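N-terminal acetyltransferase B complex subunit NAT3 (Candida albicans, PDB 5K04) probably transfers acetyl groups from acetyl-CoA to the N-terminal amino groups of proteins, as the GNAT-family subunit of the NatB complex. Local coordinates at residues Y129-R134 and D155-R160; T73-V78 and L107-F112. All coordinates share one frame; numbering follows the deposited sequence.

Contact 1: residues Y129-R134 and D155-R160; sequences YSVFRR and DAFDMR
Asp158 O accepts from two successive amides of the facing strand, Phe132 N at 2.8 Å and, weakly, Arg133 N at 3.3 Å. The return bond runs from Asp158 N to Arg133 O (2.9 Å). Phe132 and Arg133 thus share one partner, a classic beta bulge that shifts the antiparallel register by one residue. Beyond it, Ser130 and Arg160 form a hydrogen-bonded pair in which each amide feeds the other's carbonyl. The bulge turns Phe132 toward the neighbouring strand, and with CG anti to the backbone N (chi1 180°) its ring reaches the extended Arg160 chain. There the guanidinium lies flat on one ring face, Arg160 CZ 3.6 Å from the Phe132 centroid and the planes 2° apart, a cation-pi stack; Phe108 makes a further cation-pi contact with the same arginine. Arg160 NE also pairs with Asp158 OD2 in a long salt bridge of 3.5 Å within the strand.

These are the last two strands of the chain, at one side of the GNAT-type sheet, with 130-135 outermost and 156-162 between it and strand 108-114. The face bearing Val131, Met159 and Phe157 packs on Arg121 of helix 118-126: Val131 CG1 touches Phe157 CD1 at 3.8 Å, while Val131 CG2 lies against Met159 CG. At the far end, Arg134 NH2 gives a salt bridge to Asp155 OD2 (2.9 Å), the acceptor lying in the guanidinium plane but approached on its anti side, 29° out of the carboxylate plane. The two charged planes are steeply inclined, and the link is made through NH2 alone among the guanidinium nitrogens.

Contact 2: residues T73-V78 and L107-F112; sequences THITAV and LFIDLF. With COA (coenzyme A), chain D.
His74 ND1 donates to Asp110 OD1 at 2.8 Å, a His-carboxylate bond bent to 142° at the hydrogen and reaching the oxygen from above the carboxylate plane. A chi1 of -179° swings the imidazole out beside its own carbonyl carbon, and its CE1 edge then points over the face of Phe112, 3.6 Å from Phe112 CE2. The two rings make an offset edge-to-face pair with planes at 60°. Asp110 OD2 lies close to Asp158 OD1 on the next strand.

Strands 70-80 and 108-114 run parallel here at the centre of the GNAT sheet, where they begin to splay apart. Asp110 is gripped through both backbone polar atoms: its N donates to Thr73 O (2.9 Å) and its O accepts from Ile75 N (3.0 Å). Farther along, a water bridges the widening gap, donating to Ile75 O and accepting from Phe112 N. Past the classic bulge that Thr76 and Ala77 form against Met59, Val78 O comes within 3.1 Å of C3P of coenzyme A. On the face away from His74, Ile75 CD1 packs against Ile109 CG2 at 4.0 Å.

Overall arrangement
From the N terminus, the chain first lays down strands 3-6, 43-48 and 53-65, then strand 70-80, which supplies the first half of contact 2. Helices 89-96 and 101-104 carry it over to strand 108-114, closing that contact as a beta-alpha-beta crossover. Helix 118-126 follows, and contact 1 closes a separate loop between strands 130-135 and 156-162, part of it not modelled and the rest without helix. The two are in series, neither nested nor crossed. Strand 156-162 inserts between 108-114 and 130-135, so both contacts belong to one sheet: Met159 N probably bonds to Leu111 O, and Tyr129 OH packs on Ile109 CG2. Their centres are about 11 Å apart.

Contact 1: residues Y129-R134 and D155-R160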
ATOM      1  N   TYR B 129      -1.815 -17.666  30.896  1.00 48.60           N
ATOM      2  CA  TYR B 129      -2.439 -16.437  31.361  1.00 48.09           C
ATOM      3  C   TYR B 129      -3.668 -16.773  32.190  1.00 44.92           C
ATOM      4  O   TYR B 129      -4.314 -17.801  31.980  1.00 35.24           O
ATOM      5  CB  TYR B 129      -2.842 -15.542  30.186  1.00 44.61           C
ATOM      6  CG  TYR B 129      -1.672 -14.982  29.411  1.00 45.87           C
ATOM      7  CD1 TYR B 129      -0.964 -15.780  28.525  1.00 46.26           C
ATOM      8  CD2 TYR B 129      -1.281 -13.651  29.561  1.00 46.18           C
ATOM      9  CE1 TYR B 129       0.111 -15.281  27.817  1.00 45.90           C
ATOM     10  CE2 TYR B 129      -0.207 -13.135  28.852  1.00 41.79           C
ATOM     11  CZ  TYR B 129       0.484 -13.961  27.977  1.00 38.16           C
ATOM     12  OH  TYR B 129       1.567 -13.500  27.277  1.00 29.70           O
ATOM     13  N   SER B 130      -3.994 -15.888  33.138  1.00 50.67           N
ATOM     14  CA  SER B 130      -5.224 -16.010  33.915  1.00 51.32           C
ATOM     15  C   SER B 130      -5.917 -14.655  34.000  1.00 47.37           C
ATOM     16  O   SER B 130      -5.272 -13.603  33.969  1.00 34.86           O
ATOM     17  CB  SER B 130      -4.971 -16.573  35.341  1.00 40.78           C
ATOM     18  OG  SER B 130      -3.884 -15.924  35.971  1.00 36.19           O
ATOM     19  N   VAL B 131      -7.246 -14.697  34.086  1.00 51.31           N
ATOM     20  CA  VAL B 131      -8.027 -13.471  34.186  1.00 48.74           C
ATOM     21  C   VAL B 131      -7.691 -12.769  35.488  1.00 48.27           C
ATOM     22  O   VAL B 131      -7.878 -13.325  36.578  1.00 39.21           O
ATOM     23  CB  VAL B 131      -9.528 -13.758  34.105  1.00 48.99           C
ATOM     24  CG1 VAL B 131     -10.287 -12.569  34.649  1.00 42.89           C
ATOM     25  CG2 VAL B 131      -9.963 -14.070  32.663  1.00 46.78           C
ATOM     26  N   PHE B 132      -7.216 -11.531  35.379  1.00 48.89           N
ATOM     27  CA  PHE B 132      -6.857 -10.694  36.517  1.00 46.59           C
ATOM     28  C   PHE B 132      -7.980  -9.747  36.930  1.00 42.76           C
ATOM     29  O   PHE B 132      -8.247  -9.594  38.124  1.00 33.03           O
ATOM     30  CB  PHE B 132      -5.581  -9.898  36.186  1.00 49.25           C
ATOM     31  CG  PHE B 132      -5.106  -8.987  37.295  1.00 49.53           C
ATOM     32  CD1 PHE B 132      -4.454  -9.510  38.414  1.00 47.08           C
ATOM     33  CD2 PHE B 132      -5.273  -7.608  37.200  1.00 41.94           C
ATOM     34  CE1 PHE B 132      -4.004  -8.682  39.425  1.00 54.14           C
ATOM     35  CE2 PHE B 132      -4.827  -6.766  38.216  1.00 51.41           C
ATOM     36  CZ  PHE B 132      -4.192  -7.303  39.332  1.00 56.21           C
ATOM     37  N   ARG B 133      -8.669  -9.127  35.975  1.00 48.14           N
ATOM     38  CA  ARG B 133      -9.621  -8.083  36.325  1.00 48.76           C
ATOM     39  C   ARG B 133     -10.492  -7.749  35.117  1.00 44.80           C
ATOM     40  O   ARG B 133     -10.001  -7.678  33.987  1.00 38.57           O
ATOM     41  CB  ARG B 133      -8.893  -6.822  36.835  1.00 51.78           C
ATOM     42  CG  ARG B 133      -9.804  -5.651  37.143  1.00 64.62           C
ATOM     43  CD  ARG B 133      -9.528  -4.961  38.483  1.00 72.14           C
ATOM     44  NE  ARG B 133      -8.246  -4.277  38.519  1.00 69.44           N
ATOM     45  CZ  ARG B 133      -7.944  -3.250  39.317  1.00 60.94           C
ATOM     46  NH1 ARG B 133      -8.836  -2.733  40.154  1.00 49.30           N
ATOM     47  NH2 ARG B 133      -6.726  -2.728  39.260  1.00 62.36           N
ATOM     48  N   ARG B 134     -11.784  -7.542  35.374  1.00 52.68           N
ATOM     49  CA  ARG B 134     -12.701  -7.057  34.356  1.00 51.44           C
ATOM     50  C   ARG B 134     -12.577  -5.543  34.238  1.00 52.14           C
ATOM     51  O   ARG B 134     -12.470  -4.835  35.245  1.00 40.36           O
ATOM     52  CB  ARG B 134     -14.133  -7.448  34.705  1.00 52.38           C
ATOM     53  CG  ARG B 134     -15.125  -7.143  33.600  1.00 63.91           C
ATOM     54  CD  ARG B 134     -16.566  -7.346  34.053  1.00 61.89           C
ATOM     55  NE  ARG B 134     -17.100  -8.640  33.641  1.00 71.57           N
ATOM     56  CZ  ARG B 134     -18.066  -8.808  32.739  1.00 68.28           C
ATOM     57  NH1 ARG B 134     -18.480 -10.033  32.443  1.00 68.74           N
ATOM     58  NH2 ARG B 134     -18.622  -7.758  32.145  1.00 67.48           N
ATOM     59  N   ASP B 155     -17.103  -4.826  27.609  1.00 61.51           N
ATOM     60  CA  ASP B 155     -16.165  -5.085  28.689  1.00 60.73           C
ATOM     61  C   ASP B 155     -15.078  -6.056  28.241  1.00 55.59           C
ATOM     62  O   ASP B 155     -15.269  -6.875  27.335  1.00 36.19           O
ATOM     63  CB  ASP B 155     -16.892  -5.661  29.908  1.00 61.90           C
ATOM     64  CG  ASP B 155     -17.812  -4.656  30.579  1.00 60.08           C
ATOM     65  OD1 ASP B 155     -18.092  -3.592  29.974  1.00 58.40           O
ATOM     66  OD2 ASP B 155     -18.249  -4.943  31.715  1.00 50.71           O
ATOM     67  N   ALA B 156     -13.928  -5.974  28.901  1.00 57.19           N
ATOM     68  CA  ALA B 156     -12.822  -6.866  28.609  1.00 54.65           C
ATOM     69  C   ALA B 156     -12.295  -7.499  29.888  1.00 48.26           C
ATOM     70  O   ALA B 156     -12.531  -7.021  31.004  1.00 36.82           O
ATOM     71  CB  ALA B 156     -11.689  -6.136  27.889  1.00 50.91           C
ATOM     72  N   PHE B 157     -11.592  -8.609  29.700  1.00 52.71           N
ATOM     73  CA  PHE B 157     -10.776  -9.207  30.742  1.00 50.66           C
ATOM     74  C   PHE B 157      -9.326  -8.808  30.496  1.00 47.22           C
ATOM     75  O   PHE B 157      -8.783  -9.074  29.419  1.00 36.64           O
ATOM     76  CB  PHE B 157     -10.916 -10.729  30.743  1.00 46.04           C
ATOM     77  CG  PHE B 157     -12.236 -11.222  31.237  1.00 50.35           C
ATOM     78  CD1 PHE B 157     -12.788 -10.713  32.396  1.00 44.49           C
ATOM     79  CD2 PHE B 157     -12.926 -12.213  30.545  1.00 52.98           C
ATOM     80  CE1 PHE B 157     -14.008 -11.176  32.865  1.00 46.85           C
ATOM     81  CE2 PHE B 157     -14.155 -12.679  31.011  1.00 52.63           C
ATOM     82  CZ  PHE B 157     -14.695 -12.162  32.173  1.00 44.34           C
ATOM     83  N   ASP B 158      -8.719  -8.145  31.476  1.00 53.15           N
ATOM     84  CA  ASP B 158      -7.267  -8.090  31.543  1.00 44.98           C
ATOM     85  C   ASP B 158      -6.767  -9.430  32.047  1.00 44.64           C
ATOM     86  O   ASP B 158      -7.141  -9.863  33.143  1.00 30.56           O
ATOM     87  CB  ASP B 158      -6.795  -6.973  32.467  1.00 48.68           C
ATOM     88  CG  ASP B 158      -5.279  -6.856  32.515  1.00 47.71           C
ATOM     89  OD1 ASP B 158      -4.704  -6.338  31.536  1.00 48.35           O
ATOM     90  OD2 ASP B 158      -4.664  -7.286  33.514  1.00 42.38           O
ATOM     91  N   MET B 159      -5.947 -10.094  31.234  1.00 54.92           N
ATOM     92  CA  MET B 159      -5.354 -11.381  31.555  1.00 46.94           C
ATOM     93  C   MET B 159      -3.856 -11.190  31.733  1.00 46.87           C
ATOM     94  O   MET B 159      -3.219 -10.454  30.974  1.00 29.80           O
ATOM     95  CB  MET B 159      -5.631 -12.411  30.448  1.00 45.91           C
ATOM     96  CG  MET B 159      -7.123 -12.622  30.158  1.00 41.02           C
ATOM     97  SD  MET B 159      -7.470 -13.845  28.924  1.00 27.55           S
ATOM     98  CE  MET B 159      -7.036 -15.254  29.870  1.00 32.54           C
ATOM     99  N   ARG B 160      -3.296 -11.856  32.737  1.00 49.10           N
ATOM    100  CA  ARG B 160      -1.890 -11.704  33.060  1.00 46.79           C
ATOM    101  C   ARG B 160      -1.189 -13.052  33.118  1.00 45.18           C
ATOM    102  O   ARG B 160      -1.784 -14.072  33.475  1.00 31.03           O
ATOM    103  CB  ARG B 160      -1.712 -11.001  34.387  1.00 45.05           C
ATOM    104  CG  ARG B 160      -2.088  -9.563  34.377  1.00 47.86           C
ATOM    105  CD  ARG B 160      -1.886  -9.019  35.767  1.00 53.48           C
ATOM    106  NE  ARG B 160      -2.050  -7.575  35.826  1.00 54.28           N
ATOM    107  CZ  ARG B 160      -1.602  -6.830  36.832  1.00 56.75           C
ATOM    108  NH1 ARG B 160      -0.963  -7.399  37.843  1.00 60.33           N
ATOM    109  NH2 ARG B 160      -1.790  -5.520  36.822  1.00 60.20           N
TER

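Contact 2: residues T73-V78 and L107-F112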
ATOM      1  N   THR B  73       4.912  -5.997  30.134  1.00 51.12           N
ATOM      2  CA  THR B  73       4.661  -5.984  28.702  1.00 48.66           C
ATOM      3  C   THR B  73       3.172  -6.172  28.440  1.00 44.22           C
ATOM      4  O   THR B  73       2.442  -6.776  29.236  1.00 33.71           O
ATOM      5  CB  THR B  73       5.458  -7.054  27.948  1.00 38.68           C
ATOM      6  OG1 THR B  73       4.765  -8.289  28.008  1.00 56.53           O
ATOM      7  CG2 THR B  73       6.796  -7.240  28.584  1.00 35.67           C
ATOM      8  N   HIS B  74       2.729  -5.630  27.310  1.00 42.47           N
ATOM      9  CA  HIS B  74       1.329  -5.642  26.927  1.00 43.55           C
ATOM     10  C   HIS B  74       1.225  -6.086  25.479  1.00 43.07           C
ATOM     11  O   HIS B  74       1.952  -5.578  24.619  1.00 31.17           O
ATOM     12  CB  HIS B  74       0.684  -4.266  27.102  1.00 39.16           C
ATOM     13  CG  HIS B  74      -0.765  -4.245  26.738  1.00 49.12           C
ATOM     14  ND1 HIS B  74      -1.760  -4.555  27.642  1.00 49.77           N
ATOM     15  CD2 HIS B  74      -1.387  -3.983  25.563  1.00 43.58           C
ATOM     16  CE1 HIS B  74      -2.934  -4.470  27.040  1.00 45.32           C
ATOM     17  NE2 HIS B  74      -2.734  -4.137  25.778  1.00 47.26           N
ATOM     18  N   ILE B  75       0.338  -7.047  25.224  1.00 48.76           N
ATOM     19  CA  ILE B  75       0.017  -7.471  23.864  1.00 42.77           C
ATOM     20  C   ILE B  75      -1.112  -6.587  23.339  1.00 35.11           C
ATOM     21  O   ILE B  75      -2.181  -6.514  23.954  1.00 26.63           O
ATOM     22  CB  ILE B  75      -0.386  -8.952  23.828  1.00 44.05           C
ATOM     23  CG1 ILE B  75       0.797  -9.846  24.184  1.00 42.95           C
ATOM     24  CG2 ILE B  75      -0.904  -9.311  22.454  1.00 42.85           C
ATOM     25  CD1 ILE B  75       0.380 -11.242  24.606  1.00 43.99           C
ATOM     26  N   THR B  76      -0.884  -5.913  22.209  1.00 42.30           N
ATOM     27  CA  THR B  76      -1.952  -5.145  21.577  1.00 44.97           C
ATOM     28  C   THR B  76      -2.596  -5.863  20.402  1.00 39.49           C
ATOM     29  O   THR B  76      -3.806  -5.747  20.212  1.00 29.77           O
ATOM     30  CB  THR B  76      -1.444  -3.776  21.116  1.00 44.96           C
ATOM     31  OG1 THR B  76      -0.678  -3.918  19.921  1.00 65.27           O
ATOM     32  CG2 THR B  76      -0.591  -3.215  22.171  1.00 37.36           C
ATOM     33  N   ALA B  77      -1.827  -6.625  19.627  1.00 47.48           N
ATOM     34  CA  ALA B  77      -2.397  -7.316  18.473  1.00 41.41           C
ATOM     35  C   ALA B  77      -1.628  -8.596  18.148  1.00 36.58           C
ATOM     36  O   ALA B  77      -0.399  -8.578  18.008  1.00 30.33           O
ATOM     37  CB  ALA B  77      -2.418  -6.389  17.247  1.00 42.16           C
ATOM     38  N   VAL B  78      -2.373  -9.693  18.017  1.00 40.46           N
ATOM     39  CA  VAL B  78      -1.921 -10.941  17.421  1.00 43.87           C
ATOM     40  C   VAL B  78      -2.955 -11.358  16.387  1.00 40.67           C
ATOM     41  O   VAL B  78      -4.153 -11.379  16.687  1.00 28.89           O
ATOM     42  CB  VAL B  78      -1.771 -12.065  18.461  1.00 51.28           C
ATOM     43  CG1 VAL B  78      -0.951 -13.201  17.893  1.00 42.71           C
ATOM     44  CG2 VAL B  78      -1.164 -11.542  19.725  1.00 55.70           C
ATOM     45  N   LEU B 107       7.734  -7.589  34.640  1.00 46.11           N
ATOM     46  CA  LEU B 107       7.209  -8.433  35.700  1.00 47.10           C
ATOM     47  C   LEU B 107       6.202  -9.449  35.177  1.00 49.83           C
ATOM     48  O   LEU B 107       6.186 -10.603  35.630  1.00 40.37           O
ATOM     49  CB  LEU B 107       6.559  -7.566  36.779  1.00 51.36           C
ATOM     50  CG  LEU B 107       7.404  -6.718  37.735  1.00 66.54           C
ATOM     51  CD1 LEU B 107       6.497  -6.184  38.827  1.00 71.79           C
ATOM     52  CD2 LEU B 107       8.570  -7.510  38.343  1.00 62.65           C
ATOM     53  N   PHE B 108       5.350  -9.032  34.242  1.00 51.38           N
ATOM     54  CA  PHE B 108       4.330  -9.902  33.681  1.00 49.51           C
ATOM     55  C   PHE B 108       3.992  -9.422  32.283  1.00 43.35           C
ATOM     56  O   PHE B 108       4.397  -8.336  31.862  1.00 27.35           O
ATOM     57  CB  PHE B 108       3.073  -9.937  34.558  1.00 50.84           C
ATOM     58  CG  PHE B 108       2.421  -8.597  34.745  1.00 46.46           C
ATOM     59  CD1 PHE B 108       1.478  -8.137  33.834  1.00 42.75           C
ATOM     60  CD2 PHE B 108       2.745  -7.799  35.836  1.00 50.16           C
ATOM     61  CE1 PHE B 108       0.873  -6.898  34.000  1.00 42.96           C
ATOM     62  CE2 PHE B 108       2.141  -6.556  36.013  1.00 47.43           C
ATOM     63  CZ  PHE B 108       1.202  -6.107  35.091  1.00 43.24           C
ATOM     64  N   ILE B 109       3.236 -10.257  31.570  1.00 51.16           N
ATOM     65  CA  ILE B 109       2.613  -9.894  30.305  1.00 44.24           C
ATOM     66  C   ILE B 109       1.108  -9.849  30.532  1.00 41.09           C
ATOM     67  O   ILE B 109       0.537 -10.760  31.143  1.00 26.91           O
ATOM     68  CB  ILE B 109       2.977 -10.878  29.180  1.00 47.94           C
ATOM     69  CG1 ILE B 109       4.485 -11.170  29.179  1.00 52.96           C
ATOM     70  CG2 ILE B 109       2.546 -10.312  27.823  1.00 39.16           C
ATOM     71  CD1 ILE B 109       4.937 -12.151  28.082  1.00 39.41           C
ATOM     72  N   ASP B 110       0.474  -8.770  30.081  1.00 44.88           N
ATOM     73  CA  ASP B 110      -0.973  -8.658  30.137  1.00 40.82           C
ATOM     74  C   ASP B 110      -1.526  -8.394  28.735  1.00 45.18           C
ATOM     75  O   ASP B 110      -0.781  -8.191  27.766  1.00 24.69           O
ATOM     76  CB  ASP B 110      -1.406  -7.570  31.133  1.00 45.16           C
ATOM     77  CG  ASP B 110      -1.405  -6.177  30.536  1.00 43.95           C
ATOM     78  OD1 ASP B 110      -0.517  -5.869  29.714  1.00 45.25           O
ATOM     79  OD2 ASP B 110      -2.305  -5.387  30.884  1.00 45.75           O
ATOM     80  N   LEU B 111      -2.855  -8.377  28.654  1.00 46.30           N
ATOM     81  CA  LEU B 111      -3.591  -8.275  27.407  1.00 39.95           C
ATOM     82  C   LEU B 111      -5.057  -8.102  27.749  1.00 41.52           C
ATOM     83  O   LEU B 111      -5.504  -8.436  28.850  1.00 26.41           O
ATOM     84  CB  LEU B 111      -3.408  -9.517  26.533  1.00 40.18           C
ATOM     85  CG  LEU B 111      -3.838 -10.794  27.263  1.00 47.17           C
ATOM     86  CD1 LEU B 111      -5.288 -11.207  26.958  1.00 41.64           C
ATOM     87  CD2 LEU B 111      -2.899 -11.926  26.976  1.00 50.63           C
ATOM     88  N   PHE B 112      -5.806  -7.622  26.771  1.00 45.48           N
ATOM     89  CA  PHE B 112      -7.244  -7.460  26.891  1.00 40.57           C
ATOM     90  C   PHE B 112      -7.923  -8.429  25.946  1.00 40.79           C
ATOM     91  O   PHE B 112      -7.583  -8.482  24.762  1.00 36.04           O
ATOM     92  CB  PHE B 112      -7.678  -6.034  26.563  1.00 41.33           C
ATOM     93  CG  PHE B 112      -7.130  -4.991  27.509  1.00 46.83           C
ATOM     94  CD1 PHE B 112      -7.216  -5.153  28.882  1.00 51.16           C
ATOM     95  CD2 PHE B 112      -6.549  -3.842  27.016  1.00 43.52           C
ATOM     96  CE1 PHE B 112      -6.732  -4.200  29.742  1.00 51.44           C
ATOM     97  CE2 PHE B 112      -6.060  -2.873  27.872  1.00 52.06           C
ATOM     98  CZ  PHE B 112      -6.150  -3.057  29.243  1.00 57.32           C
TER
HETATM   99  N1A COA D 202     -12.268 -22.268  17.105  1.00 77.18           N
HETATM  100  C2A COA D 202     -12.330 -23.057  18.376  1.00 82.88           C
HETATM  101  N3A COA D 202     -11.019 -22.895  19.131  1.00 91.95           N
HETATM  102  C4A COA D 202      -9.809 -22.172  18.684  1.00 83.89           C
HETATM  103  C5A COA D 202      -9.771 -21.433  17.251  1.00 83.93           C
HETATM  104  C6A COA D 202     -11.143 -21.468  16.470  1.00 79.97           C
HETATM  105  N6A COA D 202     -11.377 -20.778  15.246  1.00 84.72           N
HETATM  106  N7A COA D 202      -8.466 -20.608  17.073  1.00 88.51           N
HETATM  107  C8A COA D 202      -7.549 -20.676  18.347  1.00 83.02           C
HETATM  108  N9A COA D 202      -8.528 -21.623  19.255  1.00 72.76           N
HETATM  109  C1B COA D 202      -8.090 -21.815  20.809  1.00 66.11           C
HETATM  110  C2B COA D 202      -8.176 -23.270  21.369  1.00 63.07           C
HETATM  111  O2B COA D 202      -9.068 -23.756  22.374  1.00 59.37           O
HETATM  112  C3B COA D 202      -6.709 -23.537  21.118  1.00 55.30           C
HETATM  113  O3B COA D 202      -5.903 -24.712  21.254  1.00 40.88           O
HETATM  114  P3B COA D 202      -5.644 -26.182  20.590  1.00 29.07           P
HETATM  115  O7A COA D 202      -4.229 -26.150  20.040  1.00 36.21           O
HETATM  116  O8A COA D 202      -5.720 -27.144  21.784  1.00 40.27           O
HETATM  117  O9A COA D 202      -6.704 -26.365  19.530  1.00 25.88           O
HETATM  118  C4B COA D 202      -6.002 -22.078  21.052  1.00 46.32           C
HETATM  119  O4B COA D 202      -6.946 -20.930  21.085  1.00 55.68           O
HETATM  120  C5B COA D 202      -4.579 -21.935  20.391  1.00 46.73           C
HETATM  121  O5B COA D 202      -4.358 -22.012  18.979  1.00 28.45           O
HETATM  122  P1A COA D 202      -3.338 -21.563  17.809  1.00  8.41           P
HETATM  123  O1A COA D 202      -2.129 -21.013  18.470  1.00 14.90           O
HETATM  124  O2A COA D 202      -3.104 -22.739  16.909  1.00 22.31           O
HETATM  125  O3A COA D 202      -4.128 -20.453  17.038  1.00 15.92           O
HETATM  126  P2A COA D 202      -4.172 -19.698  15.615  1.00 11.63           P
HETATM  127  O4A COA D 202      -5.169 -20.425  14.761  1.00 24.89           O
HETATM  128  O5A COA D 202      -2.823 -19.540  15.109  1.00 15.74           O
HETATM  129  O6A COA D 202      -4.837 -18.303  16.055  1.00 16.65           O
HETATM  130  CBP COA D 202      -6.513 -16.303  16.575  1.00 47.53           C
HETATM  131  CCP COA D 202      -5.832 -17.790  16.952  1.00 30.50           C
HETATM  132  CDP COA D 202      -7.731 -15.917  17.669  1.00 39.07           C
HETATM  133  CEP COA D 202      -5.308 -15.112  16.551  1.00 39.86           C
HETATM  134  CAP COA D 202      -7.196 -16.424  14.982  1.00 44.20           C
HETATM  135  OAP COA D 202      -7.859 -17.623  14.659  1.00 30.73           O
HETATM  136  C9P COA D 202      -7.465 -14.997  14.282  1.00 50.73           C
HETATM  137  O9P COA D 202      -8.665 -14.357  14.315  1.00 50.86           O
HETATM  138  N8P COA D 202      -6.241 -14.110  14.113  1.00 47.18           N
HETATM  139  C7P COA D 202      -6.277 -12.557  14.379  1.00 57.70           C
HETATM  140  C6P COA D 202      -7.626 -11.942  14.905  1.00 64.99           C
HETATM  141  C5P COA D 202      -8.226 -12.160  16.416  1.00 62.58           C
HETATM  142  O5P COA D 202      -9.439 -12.669  16.664  1.00 67.23           O
HETATM  143  N4P COA D 202      -7.293 -11.862  17.523  1.00 75.74           N
HETATM  144  C3P COA D 202      -6.459 -12.334  18.607  1.00 68.80           C
HETATM  145  C2P COA D 202      -6.727 -13.295  19.752  1.00 49.12           C
HETATM  146  S1P COA D 202      -7.805 -12.943  21.108  1.00 21.15           S
HETATM  147  O   HOH W   1      -4.917  -6.894  23.811  1.00 29.95           O